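Side-chain contacts in probable glutamine synthetase (Pseudomonas aeruginosa, PDB 4HPP), which is probably an enzyme of the glutamine synthetase family, with an N-terminal beta domain beside a catalytic domain that holds a magnesium ion and glutamic acid: residues C278-P283 with M346-I351; Q183-V188 with G229-G234; P87-L92 with T209-R214. One frame throughout, in Å; residues are numbered along the deposited sequence.

In the fold
Along the chain contact 3 opens first and alternates with contact 2 (87-92, 183-188, 209-214, 229-234); contact 1 follows after both have closed. Contact 3 joins strand 89-97 of the N-terminal domain to helix 196-216 of the catalytic domain. That helix follows strand 185-194, which carries the first half of contact 2, and the two contacts come within about 5 Å at their nearest atoms. The centre of contact 1 lies about 22 Å from that of contact 2 and 27 Å from that of contact 3. Strand 185-194 and the helix after it link the magnesium and glutamic acid site to the seam with the N-terminal domain, while contact 1 packs two helices against the catalytic sheet.

Contact 1: C278-P283 with M346-I351; sequences CALTAP and MAAVLI
The nearest CA atoms of the two segments are those of L280 and A348, 6.8 Å apart. Here the last turn of helix 261-281 faces helix 342-358, which runs on past 346-351 in both directions. The first of these helices is closing: A282 N still bonds C278 O at 2.8 Å, but A282 itself has left helical torsions and the chain turns off through P283. Two pairs of side chains meet across the gap, both apolar where they touch. The CB methyl of A348 points at the other helix and meets L280 on two atoms, CD1 at 3.7 Å and CB at 4.0 Å. In the alpha/beta catalytic domain of this glutamine synthetase relative, the pair lies beside the curved sheet: T281 and V349 both touch F333 of strand 330-336, while M346 reaches V126, A128 and F130 of strand 124-137, and A347 leans on helix 108-121. T281 and V349 meet methyl to methyl, CG2 of T281 standing 3.9 Å from CG2 of V349, and the two side chains cross at about a right angle. T281 divides its work. Its chi1 of 72° sets OG1 between the backbone N and the carbonyl carbon, where its single proton is shared between P335 O of strand 330-336, the stronger partner, and L277 O one turn back, and leaves CG2 for V349. In V349 chi1 of 167° puts CG2 anti to the carbonyl carbon, beside the backbone N, and this is the branch that meets T281. A279 O, in the last turn of the helix, bonds the hydroxyl of Y416, and P283 O in the following loop bonds NZ of K420.

Contact 2: Q183-V188 with G229-G234; sequences QRQYEV and GAVTNG. With MG (magnesium ion), chain B; GLU (glutamic acid), chain D.
Q185 reaches from the start of its strand to V231, T232 and N233, and carries the whole contact between 183-188 and 229-234. Its CB points at the loop; with CG anti to the backbone N (chi1 -163°) and the chain extended beyond it, the amide reaches the loop. CG passes N233 OD1 at 3.7 Å, and CD lies equally far from that oxygen. At the tip the amide splits its roles. OE1 takes a hydrogen bond from G182 N and rests 3.8 Å from the CG1 methyl of V231; the side chains of Q185 and V231 cross at about a right angle. NE2 gives two bonds: to N233 OD1 at 2.9 Å and to T232 O at 3.0 Å. Both are bent. Toward N233 the donor is tilted from the carbonyl plane, and toward T232 it stands above that plane, 42° out of it. The side chains of Q185 and N233 slide past each other in opposite directions, their amide planes 56° apart, while ND2 of N233 is held by A223 O. T232 O is shared, for the amino N of the bound glutamic acid also donates to it at 2.9 Å. Q185 is therefore a second-shell residue, steadying a carbonyl that binds the ligand directly. Two residues along the strand, E187 OE2 binds the magnesium ion at 2.5 Å. The magnesium is also bound by E133, E180 and OE2 of the glutamic acid. Strand 185-194 lies antiparallel between strands 124-137 and 174-179; Y186 turns the other way, its ring meeting F177. The loop leads into strand 235-243, also paired with 124-137, whose E133 touches Q185 and whose S135 touches N233.

Contact 3: P87-L92 with T209-R214; sequences PALDYL and TREVAR
At the seam between the N-terminal beta domain and the catalytic domain, L89 of strand 89-97 packs on E211 of helix 196-216, and P87, just ahead of the strand, packs on R214. The touch is loose: L89 CD2 lies 4.3 Å from E211 CB, and P87 CD lies 4.2 Å from R214 NH2, oblique to the guanidinium. Along the helix E211 and R214 form an i, i+3 salt bridge. R214 folds back through chi3 of 68° and grips the carboxylate side-on: NH2 meets OE1 on its syn side, somewhat out of the carboxylate plane, and NE meets OE2 from above that plane at 2.9 Å. Both oxygens lie near the guanidinium plane, and both bonds are fairly straight, at 165° and 168°; two points of grip limit rotation of both the guanidinium and the carboxylate. This domain seam is also a subunit interface. R154 of a neighbouring subunit forms a salt bridge with E211 OE1 and hydrogen-bonds P87 O and A88 O, tying strand lead and helix to the same outside arginine. E211 OE1 further accepts from NE2 of Q215, one turn on. Deeper in, the hydroxyl of Y91 is hydrogen-bonded to OD1 of N204, an earlier residue of the same helix.

Contact 1: C278-P283 with M346-I351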
ATOM      1  N   CYS A 278     -31.635 -41.423   8.072  1.00 49.23           N
ATOM      2  CA  CYS A 278     -30.975 -40.666   7.053  1.00 53.59           C
ATOM      3  C   CYS A 278     -31.640 -39.323   6.753  1.00 52.00           C
ATOM      4  O   CYS A 278     -30.956 -38.361   6.401  1.00 50.45           O
ATOM      5  CB  CYS A 278     -30.787 -41.516   5.808  1.00 58.96           C
ATOM      6  SG  CYS A 278     -29.569 -42.814   6.147  1.00 60.53           S
ATOM      7  N   ALA A 279     -32.953 -39.264   6.934  1.00 47.11           N
ATOM      8  CA  ALA A 279     -33.710 -38.058   6.691  1.00 48.15           C
ATOM      9  C   ALA A 279     -33.318 -37.045   7.744  1.00 50.61           C
ATOM     10  O   ALA A 279     -33.466 -35.834   7.531  1.00 49.17           O
ATOM     11  CB  ALA A 279     -35.220 -38.322   6.738  1.00 44.03           C
ATOM     12  N   LEU A 280     -32.824 -37.538   8.879  1.00 52.89           N
ATOM     13  CA  LEU A 280     -32.481 -36.663  10.014  1.00 50.01           C
ATOM     14  C   LEU A 280     -30.964 -36.555  10.248  1.00 57.84           C
ATOM     15  O   LEU A 280     -30.521 -35.642  10.942  1.00 65.98           O
ATOM     16  CB  LEU A 280     -33.211 -37.075  11.318  1.00 44.47           C
ATOM     17  CG  LEU A 280     -34.747 -37.297  11.304  1.00 46.83           C
ATOM     18  CD1 LEU A 280     -35.166 -38.513  12.105  1.00 40.18           C
ATOM     19  CD2 LEU A 280     -35.569 -36.104  11.724  1.00 43.93           C
ATOM     20  N   THR A 281     -30.156 -37.456   9.681  1.00 57.44           N
ATOM     21  CA  THR A 281     -28.687 -37.348   9.854  1.00 50.68           C
ATOM     22  C   THR A 281     -27.945 -37.050   8.541  1.00 57.77           C
ATOM     23  O   THR A 281     -26.741 -36.754   8.557  1.00 61.91           O
ATOM     24  CB  THR A 281     -28.093 -38.615  10.451  1.00 47.48           C
ATOM     25  OG1 THR A 281     -28.135 -39.631   9.450  1.00 49.67           O
ATOM     26  CG2 THR A 281     -28.864 -39.087  11.702  1.00 46.70           C
ATOM     27  N   ALA A 282     -28.639 -37.177   7.404  1.00 58.23           N
ATOM     28  CA  ALA A 282     -28.147 -36.656   6.108  1.00 55.41           C
ATOM     29  C   ALA A 282     -29.296 -35.889   5.447  1.00 55.72           C
ATOM     30  O   ALA A 282     -29.810 -36.321   4.424  1.00 59.89           O
ATOM     31  CB  ALA A 282     -27.645 -37.790   5.212  1.00 52.90           C
ATOM     32  N   PRO A 283     -29.690 -34.739   6.035  1.00 51.51           N
ATOM     33  CA  PRO A 283     -31.012 -34.190   5.877  1.00 50.59           C
ATOM     34  C   PRO A 283     -31.115 -33.172   4.795  1.00 48.32           C
ATOM     35  O   PRO A 283     -32.130 -32.496   4.724  1.00 51.34           O
ATOM     36  CB  PRO A 283     -31.228 -33.453   7.197  1.00 48.68           C
ATOM     37  CG  PRO A 283     -29.857 -33.208   7.746  1.00 53.22           C
ATOM     38  CD  PRO A 283     -28.860 -33.812   6.808  1.00 48.21           C
ATOM     39  N   MET A 346     -28.483 -36.285  16.859  1.00 46.29           N
ATOM     40  CA  MET A 346     -28.108 -37.203  17.951  1.00 39.96           C
ATOM     41  C   MET A 346     -29.376 -37.809  18.587  1.00 45.62           C
ATOM     42  O   MET A 346     -29.462 -39.025  18.728  1.00 50.95           O
ATOM     43  CB  MET A 346     -27.214 -36.509  18.960  1.00 46.64           C
ATOM     44  CG  MET A 346     -27.012 -37.203  20.322  1.00 43.29           C
ATOM     45  SD  MET A 346     -25.757 -36.253  21.177  1.00 47.78           S
ATOM     46  CE  MET A 346     -25.706 -37.029  22.820  1.00 47.44           C
ATOM     47  N   ALA A 347     -30.368 -36.977  18.918  1.00 42.85           N
ATOM     48  CA  ALA A 347     -31.707 -37.440  19.355  1.00 43.65           C
ATOM     49  C   ALA A 347     -32.267 -38.550  18.490  1.00 48.51           C
ATOM     50  O   ALA A 347     -32.710 -39.563  19.003  1.00 49.24           O
ATOM     51  CB  ALA A 347     -32.720 -36.284  19.401  1.00 47.38           C
ATOM     52  N   ALA A 348     -32.268 -38.353  17.174  1.00 51.54           N
ATOM     53  CA  ALA A 348     -32.793 -39.370  16.248  1.00 50.97           C
ATOM     54  C   ALA A 348     -32.080 -40.734  16.362  1.00 55.90           C
ATOM     55  O   ALA A 348     -32.724 -41.805  16.329  1.00 58.24           O
ATOM     56  CB  ALA A 348     -32.750 -38.858  14.825  1.00 43.87           C
ATOM     57  N   VAL A 349     -30.768 -40.685  16.560  1.00 50.99           N
ATOM     58  CA  VAL A 349     -29.965 -41.900  16.600  1.00 55.42           C
ATOM     59  C   VAL A 349     -30.219 -42.624  17.922  1.00 56.18           C
ATOM     60  O   VAL A 349     -30.467 -43.845  17.949  1.00 60.94           O
ATOM     61  CB  VAL A 349     -28.444 -41.595  16.413  1.00 55.79           C
ATOM     62  CG1 VAL A 349     -27.561 -42.807  16.756  1.00 46.82           C
ATOM     63  CG2 VAL A 349     -28.173 -41.050  15.011  1.00 42.76           C
ATOM     64  N   LEU A 350     -30.193 -41.867  19.011  1.00 52.00           N
ATOM     65  CA  LEU A 350     -30.330 -42.464  20.336  1.00 51.33           C
ATOM     66  C   LEU A 350     -31.719 -43.065  20.447  1.00 57.56           C
ATOM     67  O   LEU A 350     -31.910 -44.031  21.196  1.00 59.56           O
ATOM     68  CB  LEU A 350     -30.094 -41.442  21.440  1.00 51.76           C
ATOM     69  CG  LEU A 350     -28.714 -41.083  22.051  1.00 51.87           C
ATOM     70  CD1 LEU A 350     -28.868 -39.875  22.998  1.00 48.06           C
ATOM     71  CD2 LEU A 350     -28.106 -42.243  22.826  1.00 49.26           C
ATOM     72  N   ILE A 351     -32.671 -42.517  19.672  1.00 56.80           N
ATOM     73  CA  ILE A 351     -34.062 -43.004  19.677  1.00 58.34           C
ATOM     74  C   ILE A 351     -34.096 -44.429  19.135  1.00 63.94           C
ATOM     75  O   ILE A 351     -34.506 -45.360  19.851  1.00 58.74           O
ATOM     76  CB  ILE A 351     -35.060 -42.087  18.898  1.00 55.36           C
ATOM     77  CG1 ILE A 351     -35.580 -40.954  19.796  1.00 52.21           C
ATOM     78  CG2 ILE A 351     -36.302 -42.864  18.506  1.00 52.93           C
ATOM     79  CD1 ILE A 351     -36.142 -39.775  19.050  1.00 42.15           C
TER

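Contact 2: Q183-V188 with G229-G234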
ATOM      1  N   GLN A 183      -8.428 -31.760  -0.900  1.00 41.65           N
ATOM      2  CA  GLN A 183      -7.654 -30.543  -0.960  1.00 45.70           C
ATOM      3  C   GLN A 183      -8.277 -29.458  -0.064  1.00 51.52           C
ATOM      4  O   GLN A 183      -9.504 -29.174  -0.155  1.00 47.41           O
ATOM      5  CB  GLN A 183      -7.629 -30.082  -2.383  1.00 54.32           C
ATOM      6  CG  GLN A 183      -7.163 -31.145  -3.358  1.00 61.22           C
ATOM      7  CD  GLN A 183      -6.674 -30.481  -4.610  1.00 63.84           C
ATOM      8  OE1 GLN A 183      -7.243 -29.467  -5.050  1.00 61.11           O
ATOM      9  NE2 GLN A 183      -5.582 -30.992  -5.159  1.00 59.12           N
ATOM     10  N   ARG A 184      -7.459 -28.857   0.810  1.00 48.73           N
ATOM     11  CA  ARG A 184      -7.954 -27.855   1.806  1.00 41.65           C
ATOM     12  C   ARG A 184      -8.873 -28.495   2.852  1.00 42.55           C
ATOM     13  O   ARG A 184      -9.620 -27.784   3.546  1.00 39.96           O
ATOM     14  CB  ARG A 184      -8.702 -26.717   1.087  1.00 50.97           C
ATOM     15  CG  ARG A 184      -8.046 -26.244  -0.211  1.00 51.98           C
ATOM     16  CD  ARG A 184      -6.768 -25.493   0.140  1.00 64.02           C
ATOM     17  NE  ARG A 184      -6.140 -24.810  -0.978  1.00 68.55           N
ATOM     18  CZ  ARG A 184      -4.935 -24.227  -0.917  1.00 70.92           C
ATOM     19  NH1 ARG A 184      -4.238 -24.239   0.238  1.00 53.73           N
ATOM     20  NH2 ARG A 184      -4.417 -23.641  -2.023  1.00 57.39           N
ATOM     21  N   GLN A 185      -8.897 -29.838   2.940  1.00 37.87           N
ATOM     22  CA  GLN A 185      -9.703 -30.418   3.957  1.00 36.97           C
ATOM     23  C   GLN A 185      -8.917 -30.553   5.273  1.00 47.64           C
ATOM     24  O   GLN A 185      -7.741 -31.019   5.274  1.00 44.01           O
ATOM     25  CB  GLN A 185     -10.204 -31.759   3.518  1.00 37.18           C
ATOM     26  CG  GLN A 185     -11.377 -32.224   4.356  1.00 38.89           C
ATOM     27  CD  GLN A 185     -11.912 -33.584   3.974  1.00 44.76           C
ATOM     28  OE1 GLN A 185     -11.167 -34.468   3.516  1.00 52.22           O
ATOM     29  NE2 GLN A 185     -13.213 -33.783   4.202  1.00 46.16           N
ATOM     30  N   TYR A 186      -9.584 -30.168   6.366  1.00 42.03           N
ATOM     31  CA  TYR A 186      -9.089 -30.370   7.740  1.00 42.07           C
ATOM     32  C   TYR A 186     -10.138 -31.005   8.647  1.00 43.95           C
ATOM     33  O   TYR A 186     -11.317 -31.021   8.339  1.00 44.65           O
ATOM     34  CB  TYR A 186      -8.643 -29.055   8.343  1.00 40.22           C
ATOM     35  CG  TYR A 186      -7.551 -28.464   7.493  1.00 43.42           C
ATOM     36  CD1 TYR A 186      -6.213 -28.764   7.773  1.00 36.07           C
ATOM     37  CD2 TYR A 186      -7.852 -27.691   6.339  1.00 36.91           C
ATOM     38  CE1 TYR A 186      -5.201 -28.291   7.003  1.00 35.38           C
ATOM     39  CE2 TYR A 186      -6.821 -27.189   5.569  1.00 38.99           C
ATOM     40  CZ  TYR A 186      -5.495 -27.502   5.913  1.00 40.45           C
ATOM     41  OH  TYR A 186      -4.422 -27.052   5.182  1.00 37.56           O
ATOM     42  N   GLU A 187      -9.670 -31.592   9.737  1.00 46.74           N
ATOM     43  CA  GLU A 187     -10.538 -32.192  10.718  1.00 49.05           C
ATOM     44  C   GLU A 187     -10.084 -31.796  12.120  1.00 49.53           C
ATOM     45  O   GLU A 187      -8.897 -31.842  12.461  1.00 47.21           O
ATOM     46  CB  GLU A 187     -10.553 -33.699  10.571  1.00 53.08           C
ATOM     47  CG  GLU A 187     -11.644 -34.370  11.412  1.00 59.16           C
ATOM     48  CD  GLU A 187     -11.584 -35.904  11.407  1.00 57.94           C
ATOM     49  OE1 GLU A 187     -12.383 -36.549  12.119  1.00 69.36           O
ATOM     50  OE2 GLU A 187     -10.766 -36.484  10.684  1.00 52.55           O
ATOM     51  N   VAL A 188     -11.047 -31.382  12.917  1.00 50.62           N
ATOM     52  CA  VAL A 188     -10.797 -31.203  14.324  1.00 51.00           C
ATOM     53  C   VAL A 188     -11.747 -32.101  15.159  1.00 51.43           C
ATOM     54  O   VAL A 188     -12.924 -32.264  14.821  1.00 47.94           O
ATOM     55  CB  VAL A 188     -10.822 -29.726  14.724  1.00 48.71           C
ATOM     56  CG1 VAL A 188     -12.145 -29.064  14.342  1.00 51.74           C
ATOM     57  CG2 VAL A 188     -10.546 -29.591  16.221  1.00 52.66           C
ATOM     58  N   GLY A 229     -16.837 -33.129  -7.540  1.00 64.77           N
ATOM     59  CA  GLY A 229     -15.738 -34.107  -7.598  1.00 58.03           C
ATOM     60  C   GLY A 229     -14.671 -33.937  -6.521  1.00 68.38           C
ATOM     61  O   GLY A 229     -13.508 -34.305  -6.714  1.00 70.74           O
ATOM     62  N   ALA A 230     -15.067 -33.374  -5.383  1.00 60.56           N
ATOM     63  CA  ALA A 230     -14.189 -33.208  -4.273  1.00 49.09           C
ATOM     64  C   ALA A 230     -14.438 -34.363  -3.340  1.00 47.20           C
ATOM     65  O   ALA A 230     -15.528 -34.930  -3.330  1.00 46.22           O
ATOM     66  CB  ALA A 230     -14.497 -31.886  -3.589  1.00 47.73           C
ATOM     67  N   VAL A 231     -13.430 -34.712  -2.548  1.00 47.94           N
ATOM     68  CA  VAL A 231     -13.637 -35.468  -1.310  1.00 45.18           C
ATOM     69  C   VAL A 231     -14.700 -34.802  -0.423  1.00 46.86           C
ATOM     70  O   VAL A 231     -14.727 -33.574  -0.280  1.00 56.16           O
ATOM     71  CB  VAL A 231     -12.325 -35.596  -0.517  1.00 46.95           C
ATOM     72  CG1 VAL A 231     -12.479 -36.592   0.650  1.00 39.60           C
ATOM     73  CG2 VAL A 231     -11.189 -36.014  -1.483  1.00 50.81           C
ATOM     74  N   THR A 232     -15.579 -35.629   0.130  1.00 41.72           N
ATOM     75  CA  THR A 232     -16.765 -35.207   0.838  1.00 48.66           C
ATOM     76  C   THR A 232     -16.392 -34.894   2.315  1.00 54.64           C
ATOM     77  O   THR A 232     -15.389 -35.400   2.811  1.00 51.37           O
ATOM     78  CB  THR A 232     -17.856 -36.322   0.798  1.00 53.56           C
ATOM     79  OG1 THR A 232     -17.271 -37.608   1.044  1.00 51.99           O
ATOM     80  CG2 THR A 232     -18.498 -36.424  -0.536  1.00 54.56           C
ATOM     81  N   ASN A 233     -17.220 -34.079   2.995  1.00 52.21           N
ATOM     82  CA  ASN A 233     -17.017 -33.656   4.369  1.00 41.26           C
ATOM     83  C   ASN A 233     -18.054 -34.453   5.188  1.00 50.54           C
ATOM     84  O   ASN A 233     -19.275 -34.194   5.115  1.00 52.29           O
ATOM     85  CB  ASN A 233     -17.219 -32.126   4.579  1.00 39.79           C
ATOM     86  CG  ASN A 233     -16.158 -31.215   3.888  1.00 45.88           C
ATOM     87  OD1 ASN A 233     -14.931 -31.408   4.030  1.00 44.40           O
ATOM     88  ND2 ASN A 233     -16.651 -30.169   3.152  1.00 40.69           N
ATOM     89  N   GLY A 234     -17.574 -35.430   5.965  1.00 52.17           N
ATOM     90  CA  GLY A 234     -18.424 -36.198   6.858  1.00 48.53           C
ATOM     91  C   GLY A 234     -18.501 -35.584   8.250  1.00 51.81           C
ATOM     92  O   GLY A 234     -17.780 -34.649   8.560  1.00 46.86           O
TER
HETATM   93 MG    MG B 501     -11.853 -38.138   9.124  1.00 40.18          MG
HETATM   94  N   GLU D 503     -14.555 -37.658   4.412  1.00 59.07           N
HETATM   95  CA  GLU D 503     -15.248 -38.955   4.793  1.00 66.94           C
HETATM   96  C   GLU D 503     -16.772 -38.862   5.033  1.00 63.78           C
HETATM   97  O   GLU D 503     -17.504 -38.230   4.280  1.00 54.76           O
HETATM   98  CB  GLU D 503     -14.586 -39.560   6.024  1.00 70.29           C
HETATM   99  CG  GLU D 503     -13.204 -40.093   5.761  1.00 68.88           C
HETATM  100  CD  GLU D 503     -12.504 -40.478   7.022  1.00 67.54           C
HETATM  101  OE1 GLU D 503     -12.262 -41.685   7.177  1.00 79.26           O
HETATM  102  OE2 GLU D 503     -12.215 -39.586   7.857  1.00 71.84           O
HETATM  103  OXT GLU D 503     -17.326 -39.406   5.995  1.00 77.21           O

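Contact 3: P87-L92 with T209-R214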
ATOM      1  N   PRO A  87     -14.520  -8.719  18.249  1.00 44.83           N
ATOM      2  CA  PRO A  87     -15.243  -8.805  19.497  1.00 40.39           C
ATOM      3  C   PRO A  87     -15.092 -10.226  20.078  1.00 43.35           C
ATOM      4  O   PRO A  87     -14.896 -11.192  19.336  1.00 36.65           O
ATOM      5  CB  PRO A  87     -16.705  -8.548  19.070  1.00 43.73           C
ATOM      6  CG  PRO A  87     -16.644  -8.037  17.605  1.00 42.83           C
ATOM      7  CD  PRO A  87     -15.394  -8.638  17.044  1.00 43.71           C
ATOM      8  N   ALA A  88     -15.174 -10.365  21.408  1.00 41.00           N
ATOM      9  CA  ALA A  88     -15.322 -11.691  21.927  1.00 42.32           C
ATOM     10  C   ALA A  88     -16.499 -12.356  21.152  1.00 39.09           C
ATOM     11  O   ALA A  88     -17.334 -11.672  20.576  1.00 38.77           O
ATOM     12  CB  ALA A  88     -15.589 -11.654  23.420  1.00 36.81           C
ATOM     13  N   LEU A  89     -16.515 -13.676  21.138  1.00 38.42           N
ATOM     14  CA  LEU A  89     -17.651 -14.456  20.793  1.00 38.17           C
ATOM     15  C   LEU A  89     -18.312 -14.906  22.052  1.00 37.80           C
ATOM     16  O   LEU A  89     -17.763 -15.711  22.778  1.00 51.52           O
ATOM     17  CB  LEU A  89     -17.162 -15.670  20.030  1.00 39.06           C
ATOM     18  CG  LEU A  89     -18.284 -16.557  19.444  1.00 44.18           C
ATOM     19  CD1 LEU A  89     -19.179 -15.853  18.416  1.00 44.94           C
ATOM     20  CD2 LEU A  89     -17.680 -17.821  18.840  1.00 42.72           C
ATOM     21  N   ASP A  90     -19.495 -14.415  22.324  1.00 41.81           N
ATOM     22  CA  ASP A  90     -20.154 -14.745  23.566  1.00 39.21           C
ATOM     23  C   ASP A  90     -21.595 -15.083  23.348  1.00 36.61           C
ATOM     24  O   ASP A  90     -22.355 -14.248  22.897  1.00 40.88           O
ATOM     25  CB  ASP A  90     -20.049 -13.563  24.509  1.00 36.86           C
ATOM     26  CG  ASP A  90     -20.323 -13.933  25.927  1.00 44.98           C
ATOM     27  OD1 ASP A  90     -20.977 -15.009  26.175  1.00 40.41           O
ATOM     28  OD2 ASP A  90     -19.874 -13.131  26.804  1.00 46.59           O
ATOM     29  N   TYR A  91     -21.994 -16.303  23.667  1.00 34.48           N
ATOM     30  CA  TYR A  91     -23.405 -16.698  23.440  1.00 38.38           C
ATOM     31  C   TYR A  91     -23.723 -17.932  24.263  1.00 38.84           C
ATOM     32  O   TYR A  91     -22.813 -18.631  24.691  1.00 44.66           O
ATOM     33  CB  TYR A  91     -23.684 -17.013  21.923  1.00 38.27           C
ATOM     34  CG  TYR A  91     -22.924 -18.228  21.474  1.00 35.69           C
ATOM     35  CD1 TYR A  91     -23.427 -19.513  21.662  1.00 39.22           C
ATOM     36  CD2 TYR A  91     -21.681 -18.097  20.876  1.00 31.58           C
ATOM     37  CE1 TYR A  91     -22.697 -20.646  21.230  1.00 38.80           C
ATOM     38  CE2 TYR A  91     -20.959 -19.203  20.429  1.00 35.25           C
ATOM     39  CZ  TYR A  91     -21.456 -20.482  20.630  1.00 41.15           C
ATOM     40  OH  TYR A  91     -20.686 -21.567  20.231  1.00 42.32           O
ATOM     41  N   LEU A  92     -25.014 -18.177  24.450  1.00 39.85           N
ATOM     42  CA  LEU A  92     -25.576 -19.296  25.191  1.00 44.13           C
ATOM     43  C   LEU A  92     -26.653 -20.012  24.345  1.00 51.41           C
ATOM     44  O   LEU A  92     -27.463 -19.359  23.652  1.00 49.94           O
ATOM     45  CB  LEU A  92     -26.292 -18.785  26.452  1.00 41.27           C
ATOM     46  CG  LEU A  92     -25.535 -18.046  27.535  1.00 41.76           C
ATOM     47  CD1 LEU A  92     -25.449 -16.571  27.216  1.00 40.83           C
ATOM     48  CD2 LEU A  92     -26.211 -18.225  28.886  1.00 41.90           C
ATOM     49  N   THR A 209     -15.064 -22.551  14.559  1.00 40.71           N
ATOM     50  CA  THR A 209     -14.247 -22.719  13.319  1.00 39.48           C
ATOM     51  C   THR A 209     -14.561 -21.628  12.291  1.00 41.92           C
ATOM     52  O   THR A 209     -13.640 -20.883  11.854  1.00 42.76           O
ATOM     53  CB  THR A 209     -14.426 -24.083  12.690  1.00 37.24           C
ATOM     54  OG1 THR A 209     -14.122 -25.041  13.683  1.00 36.91           O
ATOM     55  CG2 THR A 209     -13.467 -24.303  11.513  1.00 37.72           C
ATOM     56  N   ARG A 210     -15.852 -21.475  11.990  1.00 37.07           N
ATOM     57  CA  ARG A 210     -16.316 -20.328  11.213  1.00 41.11           C
ATOM     58  C   ARG A 210     -15.746 -18.975  11.733  1.00 41.24           C
ATOM     59  O   ARG A 210     -15.154 -18.219  10.948  1.00 38.08           O
ATOM     60  CB  ARG A 210     -17.866 -20.307  11.111  1.00 42.97           C
ATOM     61  CG  ARG A 210     -18.393 -21.297  10.104  1.00 43.50           C
ATOM     62  CD  ARG A 210     -19.780 -21.792  10.422  1.00 46.26           C
ATOM     63  NE  ARG A 210     -20.146 -22.928   9.583  1.00 44.06           N
ATOM     64  CZ  ARG A 210     -21.263 -23.666   9.698  1.00 44.04           C
ATOM     65  NH1 ARG A 210     -22.177 -23.374  10.597  1.00 33.38           N
ATOM     66  NH2 ARG A 210     -21.491 -24.679   8.841  1.00 47.13           N
ATOM     67  N   GLU A 211     -15.895 -18.671  13.038  1.00 40.38           N
ATOM     68  CA  GLU A 211     -15.367 -17.383  13.589  1.00 32.69           C
ATOM     69  C   GLU A 211     -13.825 -17.212  13.485  1.00 30.14           C
ATOM     70  O   GLU A 211     -13.324 -16.155  13.159  1.00 32.03           O
ATOM     71  CB  GLU A 211     -15.869 -17.158  14.994  1.00 36.52           C
ATOM     72  CG  GLU A 211     -15.335 -15.913  15.688  1.00 37.48           C
ATOM     73  CD  GLU A 211     -15.826 -14.653  15.059  1.00 39.37           C
ATOM     74  OE1 GLU A 211     -15.294 -13.556  15.372  1.00 45.72           O
ATOM     75  OE2 GLU A 211     -16.773 -14.751  14.296  1.00 42.59           O
ATOM     76  N   VAL A 212     -13.070 -18.260  13.674  1.00 27.21           N
ATOM     77  CA  VAL A 212     -11.634 -18.140  13.554  1.00 31.03           C
ATOM     78  C   VAL A 212     -11.339 -17.823  12.080  1.00 37.77           C
ATOM     79  O   VAL A 212     -10.703 -16.800  11.780  1.00 40.09           O
ATOM     80  CB  VAL A 212     -10.968 -19.436  14.095  1.00 31.69           C
ATOM     81  CG1 VAL A 212      -9.477 -19.435  13.886  1.00 33.59           C
ATOM     82  CG2 VAL A 212     -11.240 -19.591  15.590  1.00 30.90           C
ATOM     83  N   ALA A 213     -11.856 -18.655  11.148  1.00 36.49           N
ATOM     84  CA  ALA A 213     -11.689 -18.368   9.726  1.00 34.31           C
ATOM     85  C   ALA A 213     -12.086 -16.912   9.400  1.00 33.86           C
ATOM     86  O   ALA A 213     -11.340 -16.147   8.769  1.00 31.15           O
ATOM     87  CB  ALA A 213     -12.466 -19.392   8.865  1.00 35.45           C
ATOM     88  N   ARG A 214     -13.233 -16.476   9.912  1.00 38.80           N
ATOM     89  CA  ARG A 214     -13.643 -15.091   9.631  1.00 38.31           C
ATOM     90  C   ARG A 214     -12.533 -14.139  10.081  1.00 44.78           C
ATOM     91  O   ARG A 214     -12.187 -13.231   9.335  1.00 38.02           O
ATOM     92  CB  ARG A 214     -14.968 -14.748  10.303  1.00 34.12           C
ATOM     93  CG  ARG A 214     -15.534 -13.384   9.915  1.00 34.97           C
ATOM     94  CD  ARG A 214     -16.711 -13.012  10.829  1.00 40.74           C
ATOM     95  NE  ARG A 214     -16.287 -12.768  12.206  1.00 36.63           N
ATOM     96  CZ  ARG A 214     -15.813 -11.609  12.662  1.00 34.82           C
ATOM     97  NH1 ARG A 214     -15.646 -10.554  11.883  1.00 40.59           N
ATOM     98  NH2 ARG A 214     -15.456 -11.506  13.914  1.00 44.12           N
TER